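Local structure of mevalonate 3-kinase (4RKS) at residues Gly167-Thr172 with Lys183-Glu188; Thr28-Ile33 with Gly330-Arg335. The protein phosphorylates (R)-mevalonate with ATP to give (R)-3-phosphomevalonate in the alternative mevalonate pathway of Thermoplasma acidophilum, as a member of the GHMP kinase family. All coordinates share one frame; numbering follows the deposited sequence.

Interaction 1. Residues Gly167-Thr172 with Lys183-Glu188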
# COMPACT_ATOMS: atom_id res chain seq x y z
N GLY A 167 9.44 -0.40 -1.89
CA GLY A 167 9.11 -0.07 -3.27
C GLY A 167 9.02 -1.28 -4.17
O GLY A 167 9.24 -2.41 -3.75
N GLY A 168 8.70 -1.05 -5.44
CA GLY A 168 8.56 -2.15 -6.39
C GLY A 168 7.57 -3.21 -5.95
O GLY A 168 6.53 -2.92 -5.34
N LEU A 169 7.87 -4.46 -6.30
CA LEU A 169 7.06 -5.59 -5.86
C LEU A 169 7.70 -6.17 -4.61
O LEU A 169 8.89 -6.46 -4.61
CB LEU A 169 6.97 -6.66 -6.94
CG LEU A 169 6.33 -8.00 -6.56
CD1 LEU A 169 4.86 -7.80 -6.20
CD2 LEU A 169 6.49 -9.02 -7.71
N THR A 170 6.91 -6.32 -3.55
CA THR A 170 7.41 -6.87 -2.31
C THR A 170 6.52 -8.01 -1.85
O THR A 170 5.37 -8.14 -2.29
CB THR A 170 7.45 -5.81 -1.19
OG1 THR A 170 6.15 -5.25 -1.02
CG2 THR A 170 8.48 -4.71 -1.51
N ILE A 171 7.10 -8.85 -0.99
CA ILE A 171 6.36 -9.83 -0.23
C ILE A 171 6.59 -9.53 1.24
O ILE A 171 7.72 -9.28 1.65
CB ILE A 171 6.79 -11.28 -0.55
CG1 ILE A 171 6.32 -11.70 -1.94
CG2 ILE A 171 6.28 -12.25 0.52
CD1 ILE A 171 6.95 -12.97 -2.40
N THR A 172 5.54 -9.54 2.04
CA THR A 172 5.71 -9.39 3.47
C THR A 172 5.30 -10.70 4.12
O THR A 172 4.11 -10.99 4.24
CB THR A 172 4.90 -8.23 4.03
OG1 THR A 172 5.37 -7.02 3.43
CG2 THR A 172 5.06 -8.13 5.56
N LYS A 183 12.14 -7.27 -0.93
CA LYS A 183 12.02 -6.76 -2.29
C LYS A 183 12.20 -7.90 -3.29
O LYS A 183 13.21 -8.59 -3.25
CB LYS A 183 13.06 -5.68 -2.56
CG LYS A 183 12.81 -4.41 -1.79
CD LYS A 183 14.12 -3.76 -1.36
CE LYS A 183 14.86 -3.18 -2.54
NZ LYS A 183 16.02 -2.35 -2.10
N ILE A 184 11.23 -8.06 -4.19
CA ILE A 184 11.20 -9.20 -5.09
C ILE A 184 11.54 -8.82 -6.53
O ILE A 184 12.26 -9.54 -7.22
CB ILE A 184 9.81 -9.89 -5.05
CG1 ILE A 184 9.50 -10.37 -3.63
CG2 ILE A 184 9.75 -11.04 -5.99
CD1 ILE A 184 10.47 -11.42 -3.10
N LEU A 185 11.03 -7.67 -6.98
CA LEU A 185 11.36 -7.09 -8.28
C LEU A 185 11.41 -5.56 -8.18
O LEU A 185 10.63 -4.95 -7.43
CB LEU A 185 10.35 -7.51 -9.35
CG LEU A 185 10.33 -8.93 -9.92
CD1 LEU A 185 9.10 -9.09 -10.85
CD2 LEU A 185 11.63 -9.26 -10.67
N ASP A 186 12.34 -4.97 -8.93
CA ASP A 186 12.46 -3.51 -9.05
C ASP A 186 11.31 -2.95 -9.90
O ASP A 186 10.74 -3.67 -10.72
CB ASP A 186 13.80 -3.13 -9.70
CG ASP A 186 15.01 -3.56 -8.87
OD1 ASP A 186 14.91 -3.62 -7.63
OD2 ASP A 186 16.09 -3.80 -9.48
N PRO A 187 10.99 -1.66 -9.72
CA PRO A 187 10.03 -0.99 -10.62
C PRO A 187 10.42 -1.13 -12.10
O PRO A 187 9.53 -1.21 -12.94
CB PRO A 187 10.09 0.49 -10.16
CG PRO A 187 11.16 0.57 -9.09
CD PRO A 187 11.43 -0.81 -8.60
N GLU A 188 11.71 -1.20 -12.40
CA GLU A 188 12.18 -1.37 -13.78
C GLU A 188 11.70 -2.67 -14.44
O GLU A 188 11.56 -2.73 -15.66
CB GLU A 188 13.71 -1.33 -13.83
CG GLU A 188 14.31 0.06 -13.60
CD GLU A 188 14.18 0.55 -12.16
OE1 GLU A 188 14.01 -0.28 -11.24
OE2 GLU A 188 14.26 1.78 -11.95
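The flat groups at this contact are the peptide carbonyls of Leu169 and Leu185, met at their oxygen ends rather than across their faces. Leu169 O accepts Ile184 N at 2.9 Å, the donor lying 17° from the carbonyl plane, and takes a second, weak bond from Leu185 N at 3.4 Å. In return, Leu169 N donates to Leu185 O at 3.0 Å. Two consecutive residues, Ile184 and Leu185, thus face one residue, Leu169: a classic beta bulge, after which the register has slipped by one and Thr170 pairs with Lys183. The short strand segments run antiparallel but splayed, at 142°.

Leu169 and Leu185 lie side by side on one face of the hairpin; with chi1 of 171° Leu169 CG stands anti to the backbone N, and the branch it carries reaches Leu185 CD1 through CD2 at 4.1 Å. Ile184, at the bulge, points its CB toward strand 169-174 and lays CG1 obliquely across CG1 of Ile171 at 3.8 Å. Helix 220-238 covers this apolar group through Ala231, Ile234 and Ala238, and Ile246 of helix 243-262 touches both leucines. On the other face Thr170 CG2 packs over Lys183 CA at 4.2 Å, while Thr170 also touches the substrate-binding Arg163. Beyond the paired strands, Pro187 CD closes on Gly168 CA at 3.9 Å, just after Gly167, whose positive phi takes the chain out of helix 161-166.

Across these segments, then, backbone bonds fix the register and methyl and methylene contacts fill the leucine side. Leu169 O, with one good acceptor bond and one weak one, spans both residues of the bulge, so the strands stay paired on either side of it.

Interaction 2. Residues Thr28-Ile33 with Gly330-Arg335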
# COMPACT_ATOMS: atom_id res chain seq x y z
N THR A 28 9.20 11.62 1.17
CA THR A 28 8.15 11.32 0.20
C THR A 28 7.99 9.80 0.06
O THR A 28 8.98 9.10 -0.03
CB THR A 28 8.48 11.95 -1.20
OG1 THR A 28 8.56 13.37 -1.09
CG2 THR A 28 7.42 11.57 -2.28
N ALA A 29 6.77 9.28 0.04
CA ALA A 29 6.56 7.87 -0.34
C ALA A 29 5.35 7.75 -1.26
O ALA A 29 4.58 8.72 -1.43
CB ALA A 29 6.40 6.99 0.89
N TYR A 30 5.17 6.57 -1.85
CA TYR A 30 4.12 6.31 -2.84
C TYR A 30 3.11 5.29 -2.32
O TYR A 30 3.49 4.38 -1.59
CB TYR A 30 4.76 5.84 -4.16
CG TYR A 30 5.74 6.87 -4.63
CD1 TYR A 30 5.29 8.06 -5.19
CD2 TYR A 30 7.10 6.70 -4.44
CE1 TYR A 30 6.17 9.03 -5.58
CE2 TYR A 30 8.01 7.68 -4.82
CZ TYR A 30 7.52 8.85 -5.39
OH TYR A 30 8.38 9.84 -5.78
N PRO A 31 1.83 5.45 -2.71
CA PRO A 31 0.78 4.52 -2.28
C PRO A 31 0.96 3.13 -2.87
O PRO A 31 1.81 2.88 -3.72
CB PRO A 31 -0.51 5.19 -2.79
CG PRO A 31 -0.05 5.93 -4.02
CD PRO A 31 1.33 6.45 -3.67
N THR A 32 0.16 2.19 -2.37
CA THR A 32 0.39 0.81 -2.72
C THR A 32 -0.90 0.09 -3.14
O THR A 32 -2.01 0.55 -2.84
CB THR A 32 1.05 0.03 -1.55
OG1 THR A 32 0.14 -0.05 -0.46
CG2 THR A 32 2.30 0.76 -1.07
N ILE A 33 -0.71 -1.01 -3.85
CA ILE A 33 -1.78 -1.92 -4.26
C ILE A 33 -1.41 -3.34 -3.84
O ILE A 33 -0.30 -3.80 -4.13
CB ILE A 33 -2.01 -1.89 -5.80
CG1 ILE A 33 -2.53 -0.53 -6.24
CG2 ILE A 33 -2.97 -3.01 -6.23
CD1 ILE A 33 -2.37 -0.25 -7.73
N GLY A 330 10.75 2.95 -3.64
CA GLY A 330 10.46 3.11 -2.22
C GLY A 330 10.52 4.55 -1.71
O GLY A 330 10.76 5.48 -2.47
N ALA A 331 10.26 4.74 -0.41
CA ALA A 331 10.22 6.06 0.21
C ALA A 331 11.59 6.73 0.17
O ALA A 331 12.61 6.04 0.15
CB ALA A 331 9.73 5.95 1.65
N TRP A 332 11.63 8.06 0.16
CA TRP A 332 12.94 8.73 0.09
C TRP A 332 12.95 10.05 0.84
O TRP A 332 11.92 10.66 1.07
CB TRP A 332 13.37 8.94 -1.37
CG TRP A 332 12.35 9.65 -2.25
CD1 TRP A 332 11.27 9.09 -2.88
CD2 TRP A 332 12.35 11.03 -2.61
NE1 TRP A 332 10.59 10.05 -3.60
CE2 TRP A 332 11.24 11.25 -3.46
CE3 TRP A 332 13.18 12.11 -2.31
CZ2 TRP A 332 10.93 12.50 -3.99
CZ3 TRP A 332 12.89 13.35 -2.84
CH2 TRP A 332 11.77 13.54 -3.67
N HIS A 333 14.13 10.50 1.24
CA HIS A 333 14.20 11.70 2.06
C HIS A 333 14.92 12.85 1.36
O HIS A 333 15.70 12.66 0.41
CB HIS A 333 14.87 11.39 3.41
CG HIS A 333 16.36 11.24 3.32
ND1 HIS A 333 17.22 12.30 3.48
CD2 HIS A 333 17.13 10.16 3.08
CE1 HIS A 333 18.47 11.88 3.34
NE2 HIS A 333 18.44 10.58 3.09
N ARG A 334 14.67 14.06 1.85
CA ARG A 334 15.42 15.24 1.43
C ARG A 334 16.48 15.57 2.48
O ARG A 334 16.39 15.11 3.62
CB ARG A 334 14.48 16.43 1.24
CG ARG A 334 13.43 16.20 0.17
CD ARG A 334 12.34 17.25 0.27
NE ARG A 334 11.24 16.98 -0.65
CZ ARG A 334 11.29 17.24 -1.96
NH1 ARG A 334 12.39 17.77 -2.49
NH2 ARG A 334 10.25 16.97 -2.73
N ARG A 335 17.50 16.33 2.08
CA ARG A 335 18.49 16.81 3.04
C ARG A 335 17.80 17.64 4.12
O ARG A 335 16.96 18.48 3.80
CB ARG A 335 19.57 17.63 2.33
CG ARG A 335 20.36 16.86 1.25
CD ARG A 335 21.42 17.72 0.56
NE ARG A 335 20.85 18.67 -0.40
CZ ARG A 335 20.52 18.36 -1.66
NH1 ARG A 335 20.01 19.29 -2.45
NH2 ARG A 335 20.69 17.12 -2.12
O HOH W 1 8.24 15.05 -3.16
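Thr28 packs its CB over one face of the Trp332 indole, offset toward the rim. That CB is 4.0 Å from the centroid of the five-membered ring of Trp332, which is CH-pi geometry, and the two side chains run alongside each other in the same direction. Trp332 chi1 of 53° puts CG between backbone N and carbonyl carbon, folding the indole over the threonine. The edge of the indole is used as well: Trp332 NE1 donates to Tyr30 OH at 3.1 Å, with 162° at the hydrogen and the oxygen close to the indole plane. The tyrosine and indole rings themselves meet rim to rim, planes 32° apart, neither covering the other. A water held by Thr28 OG1 at 2.7 Å makes a weak bond to Arg334 NH2.

Beneath the aromatic pair, Thr28 and Trp332 exchange both backbone N-H...O bonds, each N to O distance 2.9 Å, and Ala29 CB meets Ala331 CB at 3.6 Å. Ala29 and Ala331 also rest on helix 128-141. Reciprocal bonding of this kind defines an antiparallel hydrogen-bonded pair: here the C-terminal strand 332-333 is added to strand 24-34 of the GHMP kinase fold.

Both contacts are antiparallel strand pairings in the same strand system, their centres about 14 Å apart, but they differ in sequence span and chemistry. Interaction 1 is a local hairpin with a bulge, its bonds across the segments being backbone to backbone and its leucine side packed under two helices. Interaction 2 joins the two ends of the chain in one regular bridge, and adds to it an indole N-H bond, a CH-pi contact and a water link, on a more exposed aromatic side. Each is only partly buried. Helix 161-166 is common ground: Thr170 and Lys183 touch it from 167-172/183-188, Ala29 from 28-33/330-335.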